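PDB 3SGH: SusD homolog from Bacteroides thetaiotaomicron, which probably binds glycans at the outer membrane as a SusD-like lipoprotein. Local coordinates for residues F63-W77 / Q454-N466. Sequence-based numbering, arbitrary orientation. Where two conformers were deposited one is given.
Sequences FAYYNASEGHNDSSW and QRRLRFTRSEYNN
The carboxamide of N73 pairs with the backbone of R458 through two bonds. OD1 of N73 accepts from R458 N at 3.0 Å, in the carbonyl plane and on a lone pair. ND2 of N73 donates to R458 O, in its own amide plane but from above the carbonyl plane. CG of N73 lies anti to its backbone N (chi1 178°), which carries the amide out to the 454-466 chain. The next residue, D74, takes a single backbone bond: OD2 accepts from R461 N at 2.9 Å, from above the carboxylate plane. T460 caps helix 461-466, with OG1 accepting from E463 N. On the solvent-exposed side, R461 grips E70 side-on, NE to OE1 at 2.6 Å and NH2 to OE2 at 2.8 Å, the two planes nearly coplanar. CG of E463 sits over one face of the W77 ring, while T460 CG2 packs on W77 CB at 3.5 Å.

D74 OD1 accepts the other N-H of N73 ND2, which fixes the turn of the amide. In the second shell, water 3 links N73 OD1 to Q454 NE2, and N485 binds R458 NE. With an alanine here in place of N73, R458 N and O would probably lose their mates. The contact ties helices 70-73 and 75-84 to the 454-460 loop and the start of helix 461-466; S76 and W77 also touch helix 100-120. Side chains read backbone, buried N73 is satisfied at both amide atoms, and the salt bridge between the segments lies among exposed residues.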
# COMPACT_ATOMS: atom_id res chain seq x y z
N PHE A 63 0.84 9.61 -14.65
CA PHE A 63 0.52 9.62 -13.22
C PHE A 63 1.45 10.52 -12.42
O PHE A 63 1.02 11.16 -11.48
CB PHE A 63 0.61 8.18 -12.62
CG PHE A 63 -0.70 7.43 -12.59
CD1 PHE A 63 -1.78 7.93 -11.90
CD2 PHE A 63 -0.83 6.22 -13.23
CE1 PHE A 63 -2.99 7.23 -11.84
CE2 PHE A 63 -2.01 5.52 -13.15
CZ PHE A 63 -3.09 6.04 -12.47
N ALA A 64 2.73 10.53 -12.76
CA ALA A 64 3.72 11.20 -11.88
C ALA A 64 3.44 12.66 -11.71
O ALA A 64 3.84 13.25 -10.70
CB ALA A 64 5.17 10.98 -12.39
N TYR A 65 2.79 13.26 -12.72
CA TYR A 65 2.41 14.69 -12.65
C TYR A 65 0.88 14.86 -12.49
O TYR A 65 0.30 15.93 -12.78
CB TYR A 65 2.92 15.43 -13.89
CG TYR A 65 4.38 15.21 -14.26
CD1 TYR A 65 4.77 14.13 -15.02
CD2 TYR A 65 5.37 16.13 -13.90
CE1 TYR A 65 6.07 13.96 -15.43
CE2 TYR A 65 6.66 15.98 -14.26
CZ TYR A 65 7.04 14.88 -15.05
OH TYR A 65 8.34 14.69 -15.47
N TYR A 66 0.23 13.77 -12.07
CA TYR A 66 -1.16 13.76 -11.67
C TYR A 66 -2.11 13.90 -12.83
O TYR A 66 -3.18 14.37 -12.64
CB TYR A 66 -1.45 14.88 -10.65
CG TYR A 66 -0.40 15.05 -9.56
CD1 TYR A 66 0.22 13.97 -8.94
CD2 TYR A 66 0.01 16.32 -9.18
CE1 TYR A 66 1.20 14.17 -7.96
CE2 TYR A 66 0.98 16.51 -8.21
CZ TYR A 66 1.56 15.46 -7.59
OH TYR A 66 2.55 15.69 -6.65
N ASN A 67 -1.70 13.48 -14.03
CA ASN A 67 -2.58 13.62 -15.17
C ASN A 67 -2.49 12.42 -16.13
O ASN A 67 -2.24 12.56 -17.34
CB ASN A 67 -2.29 14.92 -15.91
CG ASN A 67 -3.45 15.40 -16.72
OD1 ASN A 67 -4.57 15.48 -16.22
ND2 ASN A 67 -3.21 15.73 -18.00
N ALA A 68 -2.70 11.23 -15.57
CA ALA A 68 -2.71 9.99 -16.36
C ALA A 68 -3.80 9.95 -17.41
O ALA A 68 -4.91 10.50 -17.24
CB ALA A 68 -2.85 8.76 -15.46
N SER A 69 -3.50 9.22 -18.47
CA SER A 69 -4.45 8.81 -19.48
C SER A 69 -5.59 7.99 -18.88
O SER A 69 -5.47 7.45 -17.81
CB SER A 69 -3.76 7.95 -20.54
OG SER A 69 -3.34 6.70 -20.01
N GLU A 70 -6.70 7.91 -19.59
CA GLU A 70 -7.81 7.07 -19.15
C GLU A 70 -7.36 5.63 -18.98
O GLU A 70 -7.71 5.01 -18.00
CB GLU A 70 -8.93 7.12 -20.16
CG GLU A 70 -9.61 8.50 -20.24
CD GLU A 70 -10.81 8.56 -21.20
OE1 GLU A 70 -11.15 7.53 -21.83
OE2 GLU A 70 -11.40 9.67 -21.38
N GLY A 71 -6.62 5.11 -19.97
CA GLY A 71 -6.11 3.73 -19.90
C GLY A 71 -5.26 3.44 -18.68
O GLY A 71 -5.43 2.39 -18.03
N HIS A 72 -4.35 4.36 -18.35
CA HIS A 72 -3.52 4.24 -17.17
C HIS A 72 -4.39 4.39 -15.93
O HIS A 72 -4.34 3.56 -15.05
CB HIS A 72 -2.39 5.26 -17.18
CG HIS A 72 -1.34 4.94 -18.17
ND1 HIS A 72 -0.22 5.71 -18.35
CD2 HIS A 72 -1.22 3.88 -19.01
CE1 HIS A 72 0.54 5.15 -19.28
NE2 HIS A 72 -0.04 4.04 -19.69
N ASN A 73 -5.22 5.42 -15.88
CA ASN A 73 -6.10 5.56 -14.72
C ASN A 73 -6.92 4.27 -14.42
O ASN A 73 -6.99 3.82 -13.30
CB ASN A 73 -7.08 6.70 -14.91
CG ASN A 73 -8.03 6.84 -13.73
OD1 ASN A 73 -7.70 7.50 -12.74
ND2 ASN A 73 -9.18 6.19 -13.81
N ASP A 74 -7.56 3.74 -15.46
CA ASP A 74 -8.52 2.64 -15.33
C ASP A 74 -7.89 1.28 -15.10
O ASP A 74 -8.61 0.29 -14.91
CB ASP A 74 -9.34 2.55 -16.64
CG ASP A 74 -10.20 3.81 -16.92
OD1 ASP A 74 -10.19 4.77 -16.09
OD2 ASP A 74 -10.90 3.82 -17.97
N SER A 75 -6.57 1.17 -15.15
CA SER A 75 -5.92 -0.14 -15.03
C SER A 75 -6.24 -0.90 -13.76
O SER A 75 -6.44 -2.14 -13.76
CB SER A 75 -4.39 0.01 -15.17
OG SER A 75 -4.05 0.34 -16.50
N SER A 76 -6.18 -0.19 -12.64
CA SER A 76 -6.32 -0.84 -11.33
C SER A 76 -7.68 -1.50 -11.18
O SER A 76 -7.77 -2.66 -10.71
CB SER A 76 -6.07 0.17 -10.20
OG SER A 76 -4.72 0.63 -10.21
N TRP A 77 -8.73 -0.78 -11.57
CA TRP A 77 -10.08 -1.34 -11.55
C TRP A 77 -10.09 -2.64 -12.29
O TRP A 77 -10.56 -3.66 -11.77
CB TRP A 77 -11.09 -0.38 -12.15
CG TRP A 77 -12.43 -0.99 -12.41
CD1 TRP A 77 -12.71 -1.90 -13.37
CD2 TRP A 77 -13.68 -0.76 -11.70
NE1 TRP A 77 -14.05 -2.25 -13.32
CE2 TRP A 77 -14.66 -1.58 -12.29
CE3 TRP A 77 -14.06 0.05 -10.61
CZ2 TRP A 77 -16.02 -1.58 -11.88
CZ3 TRP A 77 -15.42 0.04 -10.19
CH2 TRP A 77 -16.38 -0.79 -10.82
N GLN A 454 -2.10 14.21 -6.06
CA GLN A 454 -3.29 13.52 -6.56
C GLN A 454 -3.99 12.90 -5.37
O GLN A 454 -3.35 12.38 -4.50
CB GLN A 454 -2.92 12.45 -7.60
CG GLN A 454 -4.15 11.73 -8.14
CD GLN A 454 -3.97 11.16 -9.54
OE1 GLN A 454 -3.01 11.51 -10.27
NE2 GLN A 454 -4.91 10.27 -9.95
N ARG A 455 -5.31 12.99 -5.32
CA ARG A 455 -6.07 12.63 -4.13
C ARG A 455 -6.82 11.28 -4.28
O ARG A 455 -7.15 10.65 -3.29
CB ARG A 455 -6.99 13.76 -3.76
CG ARG A 455 -6.30 15.08 -3.57
CD ARG A 455 -5.16 15.09 -2.52
NE ARG A 455 -5.65 14.77 -1.17
CZ ARG A 455 -4.90 14.65 -0.07
NH1 ARG A 455 -3.58 14.79 -0.13
NH2 ARG A 455 -5.45 14.40 1.11
N ARG A 456 -7.04 10.87 -5.53
CA ARG A 456 -7.74 9.63 -5.88
C ARG A 456 -7.57 9.30 -7.36
O ARG A 456 -7.20 10.16 -8.16
CB ARG A 456 -9.24 9.74 -5.58
CG ARG A 456 -10.03 10.66 -6.48
CD ARG A 456 -11.45 10.83 -6.05
NE ARG A 456 -12.28 9.73 -6.56
CZ ARG A 456 -12.86 9.73 -7.75
NH1 ARG A 456 -12.66 10.74 -8.61
NH2 ARG A 456 -13.61 8.69 -8.13
N LEU A 457 -7.88 8.06 -7.72
CA LEU A 457 -8.09 7.71 -9.12
C LEU A 457 -9.58 7.94 -9.45
O LEU A 457 -10.41 7.94 -8.55
CB LEU A 457 -7.70 6.24 -9.37
CG LEU A 457 -6.21 5.99 -9.66
CD1 LEU A 457 -5.28 6.63 -8.63
CD2 LEU A 457 -5.97 4.48 -9.78
N ARG A 458 -9.88 8.12 -10.73
CA ARG A 458 -11.22 8.38 -11.19
C ARG A 458 -11.92 7.07 -11.55
O ARG A 458 -11.27 6.03 -11.73
CB ARG A 458 -11.18 9.30 -12.42
CG ARG A 458 -10.73 10.71 -12.11
CD ARG A 458 -10.65 11.60 -13.36
NE ARG A 458 -9.50 11.18 -14.18
CZ ARG A 458 -9.57 10.42 -15.27
NH1 ARG A 458 -10.74 9.99 -15.73
NH2 ARG A 458 -8.46 10.06 -15.91
N PHE A 459 -13.24 7.17 -11.66
CA PHE A 459 -14.10 6.09 -12.16
C PHE A 459 -13.67 5.78 -13.63
O PHE A 459 -13.15 6.66 -14.35
CB PHE A 459 -15.57 6.51 -12.07
CG PHE A 459 -16.05 6.82 -10.65
CD1 PHE A 459 -15.63 6.07 -9.58
CD2 PHE A 459 -16.98 7.82 -10.45
CE1 PHE A 459 -16.13 6.31 -8.29
CE2 PHE A 459 -17.49 8.08 -9.19
CZ PHE A 459 -17.07 7.35 -8.12
N THR A 460 -13.89 4.55 -14.06
CA THR A 460 -13.38 4.11 -15.35
C THR A 460 -14.29 4.37 -16.54
O THR A 460 -15.52 4.48 -16.41
CB THR A 460 -13.12 2.60 -15.34
OG1 THR A 460 -14.39 1.93 -15.25
CG2 THR A 460 -12.16 2.21 -14.17
N ARG A 461 -13.68 4.44 -17.73
CA ARG A 461 -14.45 4.64 -18.94
C ARG A 461 -15.40 3.48 -19.14
O ARG A 461 -16.54 3.70 -19.59
CB ARG A 461 -13.57 4.84 -20.20
CG ARG A 461 -14.47 4.98 -21.50
CD ARG A 461 -13.78 5.51 -22.77
NE ARG A 461 -13.51 6.93 -22.60
CZ ARG A 461 -14.01 7.93 -23.32
NH1 ARG A 461 -14.85 7.75 -24.36
NH2 ARG A 461 -13.65 9.16 -22.97
N SER A 462 -14.98 2.26 -18.80
CA SER A 462 -15.86 1.09 -19.04
C SER A 462 -17.13 1.19 -18.19
O SER A 462 -18.22 0.74 -18.59
CB SER A 462 -15.10 -0.24 -18.84
OG SER A 462 -14.90 -0.48 -17.45
N GLU A 463 -17.02 1.80 -17.02
CA GLU A 463 -18.19 2.00 -16.17
C GLU A 463 -19.13 3.11 -16.70
O GLU A 463 -20.37 2.97 -16.65
CB GLU A 463 -17.76 2.25 -14.74
CG GLU A 463 -17.25 0.95 -14.08
CD GLU A 463 -18.40 0.04 -13.71
OE1 GLU A 463 -19.13 0.40 -12.77
OE2 GLU A 463 -18.60 -1.02 -14.35
N TYR A 464 -18.55 4.21 -17.16
CA TYR A 464 -19.37 5.23 -17.80
C TYR A 464 -20.11 4.68 -19.05
O TYR A 464 -21.21 5.11 -19.37
CB TYR A 464 -18.55 6.46 -18.16
CG TYR A 464 -18.26 7.39 -16.99
CD1 TYR A 464 -19.22 8.31 -16.55
CD2 TYR A 464 -17.03 7.38 -16.35
CE1 TYR A 464 -18.97 9.16 -15.50
CE2 TYR A 464 -16.74 8.24 -15.31
CZ TYR A 464 -17.72 9.14 -14.88
OH TYR A 464 -17.48 10.02 -13.85
N ASN A 465 -19.48 3.74 -19.74
CA ASN A 465 -20.01 3.22 -20.99
C ASN A 465 -21.07 2.14 -20.75
O ASN A 465 -22.11 2.20 -21.38
CB ASN A 465 -18.84 2.67 -21.85
CG ASN A 465 -18.13 3.76 -22.62
OD1 ASN A 465 -18.63 4.87 -22.77
ND2 ASN A 465 -16.98 3.41 -23.19
N ASN A 466 -20.82 1.22 -19.82
CA ASN A 466 -21.67 0.05 -19.57
C ASN A 466 -22.47 0.03 -18.29
O ASN A 466 -23.32 -0.85 -18.10
CB ASN A 466 -20.82 -1.21 -19.64
CG ASN A 466 -20.09 -1.33 -20.96
OD1 ASN A 466 -20.72 -1.51 -22.00
ND2 ASN A 466 -18.78 -1.19 -20.92
O HOH W 1 -3.30 10.72 -12.83
O HOH W 2 -6.04 11.75 -15.29
O HOH W 3 -5.96 9.49 -12.61
O HOH W 4 -12.24 1.56 -18.67
O HOH W 5 -11.10 7.17 -16.97